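Local structure of Glyoxalase/bleomycin resistance protein/dioxygenase (Nostoc punctiforme PCC 73102, 3KOL) at residues V20-L25 against I74-G79; I121-G126 against R134-Y139; T95-L100 against D142-E147. The protein binds cobalt(II) at sites shared between its two subunits and is probably a metal-dependent enzyme of the vicinal oxygen chelate family, such as a glyoxalase or dioxygenase. All blocks are in the same frame, centred on the assembly; numbering follows the deposited sequence.

Contact 1 of 3, residues V20-L25 against I74-G79; sequences VHHIAL and ILDLFG. With CO (cobalt (II) ion), chain C.
Strands 20-25 and 74-79 are a parallel pair at the dimer-facing side of one βαβββ module of the vicinal oxygen chelate fold, and His22 turns from this pair into a cobalt site that it shares with the second subunit. The backbones are joined by a parallel ladder: Ile74 N donates to His21 O, Ile23 N donates to Ile74 O and Ile23 O accepts from Asp76 N, then Leu25 N reaches Asp76 O and Leu25 O receives Phe78 N at 2.8 Å. On the metal side, His22 CG stands between the backbone N and the carbonyl carbon (chi1 63°), a posture that lifts the imidazole off the sheet and puts NE2 2.2 Å from the cobalt. His22 ND1 then gives a nearly straight hydrogen bond, 2.8 Å, to His21 ND1, which fixes the rotation of the ligand ring. Asp76 lies obliquely to that ring, its carboxylate plane turned 47° from it, with Asp76 OD2 3.1 Å from His22 CD2; the same oxygen accepts a long bond of 3.3 Å from water 1, itself a cobalt ligand. Small Ala24 fits beside the aromatic ring of Phe78, its CB meeting CE2 at the ring edge. On the other face Ile23, Leu25, Leu75 and Leu77 are all aliphatic, as suits a core: Leu75 CD1 presses on Ile23 CG2 at a tight 3.5 Å and also touches Leu25, while Leu77 CD2 lies alongside Leu25 CD1. Tyr37 of helix 30-40 packs on Leu25 and Leu75. His99 and Glu147 of the second subunit complete the cobalt site. The hydrogen-bond directions imply that His22 ND1 carries a proton, leaving NE2 to bind the metal, while Asp76, linked to water 1 by a long bond, may act from the second shell and polarise that water.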
loop_
_atom_site.group_PDB
_atom_site.type_symbol
_atom_site.label_atom_id
_atom_site.label_comp_id
_atom_site.label_asym_id
_atom_site.label_seq_id
_atom_site.Cartn_x
_atom_site.Cartn_y
_atom_site.Cartn_z
ATOM N N VAL A 20 2.264 -2.340 -8.729
ATOM C CA VAL A 20 1.241 -2.123 -7.720
ATOM C C VAL A 20 0.318 -1.164 -8.451
ATOM O O VAL A 20 0.724 -0.054 -8.799
ATOM C CB VAL A 20 1.803 -1.422 -6.463
ATOM C CG1 VAL A 20 0.649 -0.897 -5.607
ATOM C CG2 VAL A 20 2.654 -2.404 -5.654
ATOM N N HIS A 21 -0.911 -1.596 -8.701
ATOM C CA HIS A 21 -1.871 -0.774 -9.422
ATOM C C HIS A 21 -2.488 0.277 -8.508
ATOM O O HIS A 21 -2.622 1.439 -8.896
ATOM C CB HIS A 21 -2.947 -1.667 -10.047
ATOM C CG HIS A 21 -3.904 -0.927 -10.931
ATOM N ND1 HIS A 21 -4.982 -0.228 -10.438
ATOM C CD2 HIS A 21 -3.927 -0.759 -12.276
ATOM C CE1 HIS A 21 -5.631 0.341 -11.440
ATOM N NE2 HIS A 21 -5.011 0.035 -12.565
ATOM N N HIS A 22 -2.859 -0.127 -7.298
ATOM C CA HIS A 22 -3.420 0.804 -6.329
ATOM C C HIS A 22 -3.423 0.247 -4.913
ATOM O O HIS A 22 -3.341 -0.963 -4.710
ATOM C CB HIS A 22 -4.852 1.228 -6.715
ATOM C CG HIS A 22 -5.854 0.111 -6.750
ATOM N ND1 HIS A 22 -6.112 -0.623 -7.889
ATOM C CD2 HIS A 22 -6.708 -0.352 -5.807
ATOM C CE1 HIS A 22 -7.085 -1.484 -7.647
ATOM N NE2 HIS A 22 -7.464 -1.341 -6.392
ATOM N N ILE A 23 -3.457 1.148 -3.935
ATOM C CA ILE A 23 -3.553 0.757 -2.536
ATOM C C ILE A 23 -4.829 1.461 -2.096
ATOM O O ILE A 23 -5.006 2.653 -2.351
ATOM C CB ILE A 23 -2.361 1.245 -1.684
ATOM C CG1 ILE A 23 -2.602 0.869 -0.219
ATOM C CG2 ILE A 23 -2.175 2.738 -1.830
ATOM C CD1 ILE A 23 -1.422 1.113 0.677
ATOM N N ALA A 24 -5.732 0.723 -1.470
ATOM C CA ALA A 24 -6.995 1.297 -1.039
ATOM C C ALA A 24 -7.051 1.469 0.466
ATOM O O ALA A 24 -6.587 0.617 1.223
ATOM C CB ALA A 24 -8.151 0.415 -1.502
ATOM N N LEU A 25 -7.616 2.595 0.885
ATOM C CA LEU A 25 -7.768 2.912 2.291
ATOM C C LEU A 25 -9.233 3.224 2.558
ATOM O O LEU A 25 -9.924 3.761 1.693
ATOM C CB LEU A 25 -6.935 4.146 2.670
ATOM C CG LEU A 25 -5.437 4.228 2.347
ATOM C CD1 LEU A 25 -4.877 5.543 2.898
ATOM C CD2 LEU A 25 -4.697 3.052 2.957
ATOM N N ILE A 74 -2.049 4.501 -7.983
ATOM C CA ILE A 74 -3.273 5.080 -7.457
ATOM C C ILE A 74 -3.519 4.821 -5.981
ATOM O O ILE A 74 -3.248 3.734 -5.470
ATOM C CB ILE A 74 -4.506 4.556 -8.231
ATOM C CG1 ILE A 74 -4.378 4.923 -9.709
ATOM C CG2 ILE A 74 -5.787 5.153 -7.639
ATOM C CD1 ILE A 74 -5.396 4.234 -10.613
ATOM N N LEU A 75 -4.039 5.839 -5.305
ATOM C CA LEU A 75 -4.406 5.738 -3.897
ATOM C C LEU A 75 -5.920 5.911 -3.906
ATOM O O LEU A 75 -6.423 6.980 -4.256
ATOM C CB LEU A 75 -3.770 6.864 -3.070
ATOM C CG LEU A 75 -4.216 6.937 -1.604
ATOM C CD1 LEU A 75 -3.753 5.688 -0.869
ATOM C CD2 LEU A 75 -3.637 8.189 -0.937
ATOM N N ASP A 76 -6.646 4.852 -3.564
ATOM C CA ASP A 76 -8.104 4.912 -3.527
ATOM C C ASP A 76 -8.561 5.169 -2.109
ATOM O O ASP A 76 -8.083 4.527 -1.174
ATOM C CB ASP A 76 -8.753 3.594 -3.981
ATOM C CG ASP A 76 -8.579 3.317 -5.457
ATOM O OD1 ASP A 76 -8.528 4.278 -6.253
ATOM O OD2 ASP A 76 -8.522 2.121 -5.823
ATOM N N LEU A 77 -9.486 6.108 -1.951
ATOM C CA LEU A 77 -10.037 6.406 -0.643
ATOM C C LEU A 77 -11.508 6.020 -0.705
ATOM O O LEU A 77 -12.242 6.494 -1.569
ATOM C CB LEU A 77 -9.894 7.892 -0.314
ATOM C CG LEU A 77 -8.474 8.460 -0.329
ATOM C CD1 LEU A 77 -8.533 9.927 0.053
ATOM C CD2 LEU A 77 -7.579 7.691 0.640
ATOM N N PHE A 78 -11.919 5.136 0.196
ATOM C CA PHE A 78 -13.295 4.673 0.261
ATOM C C PHE A 78 -13.949 5.255 1.500
ATOM O O PHE A 78 -13.525 4.976 2.616
ATOM C CB PHE A 78 -13.327 3.141 0.319
ATOM C CG PHE A 78 -13.029 2.482 -0.997
ATOM C CD1 PHE A 78 -14.045 2.270 -1.924
ATOM C CD2 PHE A 78 -11.730 2.107 -1.330
ATOM C CE1 PHE A 78 -13.776 1.698 -3.162
ATOM C CE2 PHE A 78 -11.448 1.531 -2.572
ATOM C CZ PHE A 78 -12.472 1.327 -3.488
ATOM N N GLY A 79 -14.976 6.074 1.298
ATOM C CA GLY A 79 -15.668 6.676 2.423
ATOM C C GLY A 79 -16.422 5.643 3.238
ATOM O O GLY A 79 -17.315 4.967 2.727
HETATM CO CO CO C . -9.300 -2.371 -5.721
HETATM O O HOH W 1 -10.430 -0.489 -5.484
HETATM O O HOH W 2 -10.160 -2.347 -7.769
HETATM O O HOH W 3 -11.206 -3.014 -5.418
#

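Contact 2 of 3, residues I121-G126 against R134-Y139; sequences IAIAHG and RGVYFY
Strand 134-139 runs antiparallel to the bent segment 121-126, where Ala124 and His125 together face Tyr137 in a classic beta bulge. Tyr137 O is the focus of the bulge: it accepts weak bonds from both Ala124 N and His125 N, the first bent to 127° and the second long at 3.3 Å. The sound link is the return bond from Tyr137 N to His125 O, 2.9 Å, which lies in the carbonyl plane. One residue further, Gly126 has a positive phi of 86°, a conformation readily open to glycine, and passes close to Gly135 with no CB in the way. His125 and Tyr137 extend side by side in the same direction; Tyr137 CE2 comes to the edge of the imidazole, 3.8 Å from His125 CD2, with the ring planes 38° apart. Ala124, a small residue at the bend, sets its CB 3.6 Å from Tyr139 CE2. Towards the helices, the branched Ile123 directs CG2, which lies anti to the backbone N, against Val136 CG2 at 3.8 Å, the two side chains meeting at about a right angle. Ile121 CG2 rests on Phe138 CB, 3.9 Å away, and Ile116 of helix 109-118 packs on Ile121, Ile123 and Phe138. Aliphatic and aromatic residues thus seal the sheet against that helix. The arrangement is a bulged beta hairpin at the outer edge of a βαβββ module, with Tyr137 reaching to the margin of the cobalt site.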
loop_
_atom_site.group_PDB
_atom_site.type_symbol
_atom_site.label_atom_id
_atom_site.label_comp_id
_atom_site.label_asym_id
_atom_site.label_seq_id
_atom_site.Cartn_x
_atom_site.Cartn_y
_atom_site.Cartn_z
ATOM N N ILE A 121 0.534 18.811 11.624
ATOM C CA ILE A 121 0.383 17.364 11.596
ATOM C C ILE A 121 1.464 16.815 12.531
ATOM O O ILE A 121 2.651 17.097 12.354
ATOM C CB ILE A 121 0.580 16.800 10.172
ATOM C CG1 ILE A 121 -0.584 17.240 9.272
ATOM C CG2 ILE A 121 0.677 15.280 10.222
ATOM C CD1 ILE A 121 -0.429 16.842 7.815
ATOM N N ALA A 122 1.049 16.050 13.535
ATOM C CA ALA A 122 1.986 15.489 14.501
ATOM C C ALA A 122 2.904 14.463 13.847
ATOM O O ALA A 122 2.462 13.634 13.055
ATOM C CB ALA A 122 1.224 14.847 15.658
ATOM N N ILE A 123 4.188 14.533 14.177
ATOM C CA ILE A 123 5.164 13.606 13.626
ATOM C C ILE A 123 5.339 12.423 14.570
ATOM O O ILE A 123 5.744 12.593 15.722
ATOM C CB ILE A 123 6.520 14.309 13.402
ATOM C CG1 ILE A 123 6.373 15.359 12.296
ATOM C CG2 ILE A 123 7.591 13.287 13.038
ATOM C CD1 ILE A 123 7.642 16.120 11.986
ATOM N N ALA A 124 5.012 11.230 14.074
ATOM C CA ALA A 124 5.121 9.999 14.849
ATOM C C ALA A 124 6.574 9.638 15.118
ATOM O O ALA A 124 6.924 9.203 16.212
ATOM C CB ALA A 124 4.436 8.860 14.115
ATOM N N HIS A 125 7.418 9.805 14.108
ATOM C CA HIS A 125 8.837 9.509 14.256
ATOM C C HIS A 125 9.664 10.320 13.271
ATOM O O HIS A 125 9.228 10.591 12.151
ATOM C CB HIS A 125 9.107 8.016 14.046
ATOM C CG HIS A 125 10.552 7.644 14.165
ATOM N ND1 HIS A 125 11.291 7.885 15.305
ATOM C CD2 HIS A 125 11.402 7.068 13.281
ATOM C CE1 HIS A 125 12.532 7.472 15.118
ATOM N NE2 HIS A 125 12.627 6.973 13.898
ATOM N N GLY A 126 10.862 10.705 13.700
ATOM C CA GLY A 126 11.738 11.479 12.843
ATOM C C GLY A 126 11.461 12.966 12.934
ATOM O O GLY A 126 10.805 13.417 13.870
ATOM N N ARG A 134 16.781 9.783 4.177
ATOM C CA ARG A 134 16.096 10.538 5.221
ATOM C C ARG A 134 14.627 10.123 5.265
ATOM O O ARG A 134 14.066 9.711 4.248
ATOM C CB ARG A 134 16.208 12.040 4.934
ATOM C CG ARG A 134 17.627 12.495 4.655
ATOM C CD ARG A 134 17.683 13.977 4.319
ATOM N NE ARG A 134 17.414 14.817 5.483
ATOM C CZ ARG A 134 17.195 16.127 5.414
ATOM N NH1 ARG A 134 17.209 16.737 4.236
ATOM N NH2 ARG A 134 16.964 16.829 6.517
ATOM N N GLY A 135 14.010 10.234 6.436
ATOM C CA GLY A 135 12.616 9.859 6.544
ATOM C C GLY A 135 11.872 10.519 7.684
ATOM O O GLY A 135 12.461 10.921 8.687
ATOM N N VAL A 136 10.562 10.649 7.514
ATOM C CA VAL A 136 9.705 11.232 8.535
ATOM C C VAL A 136 8.383 10.472 8.476
ATOM O O VAL A 136 7.881 10.169 7.389
ATOM C CB VAL A 136 9.484 12.742 8.289
ATOM C CG1 VAL A 136 8.758 12.964 6.973
ATOM C CG2 VAL A 136 8.702 13.351 9.449
ATOM N N TYR A 137 7.840 10.144 9.644
ATOM C CA TYR A 137 6.595 9.386 9.746
ATOM C C TYR A 137 5.514 10.173 10.469
ATOM O O TYR A 137 5.787 10.873 11.445
ATOM C CB TYR A 137 6.834 8.081 10.512
ATOM C CG TYR A 137 7.938 7.225 9.951
ATOM C CD1 TYR A 137 7.652 6.081 9.206
ATOM C CD2 TYR A 137 9.276 7.557 10.168
ATOM C CE1 TYR A 137 8.675 5.288 8.693
ATOM C CE2 TYR A 137 10.303 6.773 9.657
ATOM C CZ TYR A 137 9.997 5.641 8.926
ATOM O OH TYR A 137 11.015 4.854 8.441
ATOM N N PHE A 138 4.284 10.032 9.997
ATOM C CA PHE A 138 3.148 10.724 10.586
ATOM C C PHE A 138 1.872 9.969 10.233
ATOM O O PHE A 138 1.827 9.242 9.242
ATOM C CB PHE A 138 3.093 12.165 10.066
ATOM C CG PHE A 138 3.212 12.273 8.570
ATOM C CD1 PHE A 138 2.079 12.392 7.773
ATOM C CD2 PHE A 138 4.462 12.236 7.958
ATOM C CE1 PHE A 138 2.185 12.472 6.387
ATOM C CE2 PHE A 138 4.582 12.312 6.571
ATOM C CZ PHE A 138 3.439 12.432 5.784
ATOM N N TYR A 139 0.841 10.136 11.051
ATOM C CA TYR A 139 -0.437 9.462 10.837
ATOM C C TYR A 139 -1.408 10.302 10.016
ATOM O O TYR A 139 -1.393 11.535 10.096
ATOM C CB TYR A 139 -1.083 9.144 12.186
ATOM C CG TYR A 139 -0.267 8.214 13.046
ATOM C CD1 TYR A 139 -0.075 6.886 12.674
ATOM C CD2 TYR A 139 0.326 8.660 14.231
ATOM C CE1 TYR A 139 0.683 6.023 13.452
ATOM C CE2 TYR A 139 1.089 7.800 15.020
ATOM C CZ TYR A 139 1.261 6.483 14.620
ATOM O OH TYR A 139 2.013 5.615 15.374
#

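Contact 3 of 3, residues T95-L100 against D142-E147; sequences TRAYHL and DGFMIE. With CO (cobalt (II) ion), chain B.
Glu147 OE1 and His99 NE2 both grip one cobalt ion, each 2.1 Å from it, and stand 3.0 Å apart as two ligands of a common metal without a hydrogen bond between them. The carboxylate plane is turned 37° from the imidazole, and the chain of Glu147, extended beyond CG and anti to its backbone N (chi1 168°), is long enough to carry OE1 from the neighbouring strand to the ion. Its second oxygen, OE2, accepts a 2.8 Å bond from cobalt-bound water 5, so one carboxylate serves both the metal and a ligand water. Three waters and His22 of the second subunit bring the coordination to six. Behind the site the backbones are tied by Leu100 N donating to Met145 O and by Glu147 N donating to Leu100 O at 2.9 Å; where the strands separate, water 4 bridges Tyr98 O and Met145 N. Selenomethionine Met145 lies alongside Tyr98, its SE 4.1 Å from Tyr98 CE1, an oblique Met-aromatic contact, and His99 ND1 sits over the centre of the Tyr98 ring. On the opposite face, Phe144 offers the edge of its ring to Leu100, CE2 being 3.6 Å from Leu100 CB, and reaches Ala97 CB through CE1. Flat and aliphatic groups suit this buried side, where Ile146 CD1 also meets Leu100. Phe36 and Tyr37 of helix 30-40 pack on Ile146, while Leu25 of strand 17-27 touches Phe144; strand 134-139 flanks 145-150, and strand 96-104 pairs antiparallel with a strand of the second subunit, so that the sheet runs on across the interface.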
loop_
_atom_site.group_PDB
_atom_site.type_symbol
_atom_site.label_atom_id
_atom_site.label_comp_id
_atom_site.label_asym_id
_atom_site.label_seq_id
_atom_site.Cartn_x
_atom_site.Cartn_y
_atom_site.Cartn_z
ATOM N N THR A 95 -1.058 -6.872 13.120
ATOM C CA THR A 95 -0.501 -7.485 11.925
ATOM C C THR A 95 -1.238 -6.792 10.777
ATOM O O THR A 95 -2.132 -5.972 11.024
ATOM C CB THR A 95 -0.773 -9.004 11.869
ATOM O OG1 THR A 95 -2.172 -9.250 12.041
ATOM C CG2 THR A 95 0.016 -9.726 12.954
ATOM N N ARG A 96 -0.866 -7.127 9.543
ATOM C CA ARG A 96 -1.440 -6.541 8.326
ATOM C C ARG A 96 -0.751 -5.206 7.994
ATOM O O ARG A 96 0.420 -5.032 8.324
ATOM C CB ARG A 96 -2.966 -6.387 8.448
ATOM C CG ARG A 96 -3.693 -7.737 8.590
ATOM C CD ARG A 96 -5.201 -7.575 8.798
ATOM N NE ARG A 96 -5.830 -8.843 9.162
ATOM C CZ ARG A 96 -7.089 -8.973 9.574
ATOM N NH1 ARG A 96 -7.877 -7.907 9.679
ATOM N NH2 ARG A 96 -7.558 -10.178 9.890
ATOM N N ALA A 97 -1.454 -4.268 7.358
ATOM C CA ALA A 97 -0.833 -2.996 6.951
ATOM C C ALA A 97 -0.139 -2.217 8.066
ATOM O O ALA A 97 -0.729 -1.942 9.108
ATOM C CB ALA A 97 -1.865 -2.100 6.252
ATOM N N TYR A 98 1.116 -1.854 7.816
ATOM C CA TYR A 98 1.954 -1.120 8.768
ATOM C C TYR A 98 2.081 0.342 8.333
ATOM O O TYR A 98 1.661 1.242 9.052
ATOM C CB TYR A 98 3.316 -1.821 8.840
ATOM C CG TYR A 98 4.401 -1.171 9.673
ATOM C CD1 TYR A 98 4.113 -0.195 10.626
ATOM C CD2 TYR A 98 5.730 -1.570 9.516
ATOM C CE1 TYR A 98 5.130 0.371 11.402
ATOM C CE2 TYR A 98 6.744 -1.016 10.285
ATOM C CZ TYR A 98 6.438 -0.048 11.224
ATOM O OH TYR A 98 7.447 0.491 11.986
ATOM N N HIS A 99 2.671 0.586 7.168
ATOM C CA HIS A 99 2.763 1.954 6.670
ATOM C C HIS A 99 2.919 2.013 5.164
ATOM O O HIS A 99 3.208 1.009 4.510
ATOM C CB HIS A 99 3.892 2.752 7.356
ATOM C CG HIS A 99 5.278 2.264 7.064
ATOM N ND1 HIS A 99 5.883 1.259 7.789
ATOM C CD2 HIS A 99 6.207 2.696 6.176
ATOM C CE1 HIS A 99 7.125 1.099 7.367
ATOM N NE2 HIS A 99 7.347 1.958 6.389
ATOM N N LEU A 100 2.682 3.196 4.619
ATOM C CA LEU A 100 2.789 3.442 3.189
ATOM C C LEU A 100 3.820 4.556 3.051
ATOM O O LEU A 100 3.687 5.607 3.680
ATOM C CB LEU A 100 1.435 3.900 2.629
ATOM C CG LEU A 100 1.446 4.427 1.191
ATOM C CD1 LEU A 100 1.906 3.328 0.232
ATOM C CD2 LEU A 100 0.053 4.910 0.821
ATOM N N ASP A 142 -7.150 8.974 9.835
ATOM C CA ASP A 142 -7.711 7.764 10.430
ATOM C C ASP A 142 -6.721 6.999 11.296
ATOM O O ASP A 142 -7.080 6.006 11.927
ATOM C CB ASP A 142 -8.244 6.840 9.333
ATOM C CG ASP A 142 -9.469 7.407 8.645
ATOM O OD1 ASP A 142 -10.548 7.401 9.271
ATOM O OD2 ASP A 142 -9.353 7.869 7.489
ATOM N N GLY A 143 -5.477 7.457 11.323
ATOM C CA GLY A 143 -4.479 6.783 12.131
ATOM C C GLY A 143 -3.579 5.854 11.342
ATOM O O GLY A 143 -2.821 5.086 11.933
ATOM N N PHE A 144 -3.658 5.904 10.015
ATOM C CA PHE A 144 -2.798 5.061 9.181
ATOM C C PHE A 144 -1.467 5.786 9.011
ATOM O O PHE A 144 -1.433 6.954 8.620
ATOM C CB PHE A 144 -3.430 4.816 7.809
ATOM C CG PHE A 144 -2.609 3.929 6.921
ATOM C CD1 PHE A 144 -2.330 2.621 7.297
ATOM C CD2 PHE A 144 -2.089 4.407 5.722
ATOM C CE1 PHE A 144 -1.542 1.798 6.493
ATOM C CE2 PHE A 144 -1.299 3.594 4.907
ATOM C CZ PHE A 144 -1.024 2.288 5.294
HETATM N N MSE A 145 -0.368 5.093 9.289
HETATM C CA MSE A 145 0.948 5.713 9.209
HETATM C C MSE A 145 1.510 5.928 7.810
HETATM O O MSE A 145 1.569 5.007 6.998
HETATM C CB MSE A 145 1.957 4.913 10.034
HETATM C CG MSE A 145 3.342 5.526 10.047
HETATM SE SE MSE A 145 4.589 4.461 11.064
HETATM C CE MSE A 145 4.356 5.331 12.780
ATOM N N ILE A 146 1.941 7.159 7.551
ATOM C CA ILE A 146 2.522 7.531 6.266
ATOM C C ILE A 146 3.988 7.890 6.464
ATOM O O ILE A 146 4.362 8.482 7.474
ATOM C CB ILE A 146 1.809 8.761 5.654
ATOM C CG1 ILE A 146 0.329 8.449 5.432
ATOM C CG2 ILE A 146 2.483 9.160 4.333
ATOM C CD1 ILE A 146 0.090 7.293 4.477
ATOM N N GLU A 147 4.825 7.510 5.511
ATOM C CA GLU A 147 6.237 7.835 5.585
ATOM C C GLU A 147 6.616 8.607 4.339
ATOM O O GLU A 147 6.149 8.298 3.250
ATOM C CB GLU A 147 7.090 6.561 5.657
ATOM C CG GLU A 147 8.596 6.792 5.453
ATOM C CD GLU A 147 9.382 5.492 5.385
ATOM O OE1 GLU A 147 8.791 4.437 5.685
ATOM O OE2 GLU A 147 10.591 5.529 5.053
HETATM CO CO CO B . 9.301 2.372 5.718
HETATM O O HOH W 4 -0.346 2.372 10.571
HETATM O O HOH W 5 11.435 2.930 5.454
HETATM O O HOH W 6 9.987 2.456 7.632
HETATM O O HOH W 7 10.121 0.347 6.045
#

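From the N terminus, strand 20-25 leads through helix 30-40 and the intervening strands to 74-79, where contact 1 closes the first βαβββ module. Strand 96-104 then opens the second, and contact 3 closes that loop only when the chain returns at 142-147. Contact 2, a hairpin, is nested within it. Contacts 2 and 3 share a sheet, with strands 134-139 and 145-150 adjacent, whereas contacts 1 and 3 meet in the core through Leu25 and Phe144, and Ile23 and Leu100. Contacts 1 and 2 do not touch, their nearest atoms about 9 Å apart. Each cobalt site takes His22 from contact 1 of one subunit and His99 and Glu147 from contact 3 of the other.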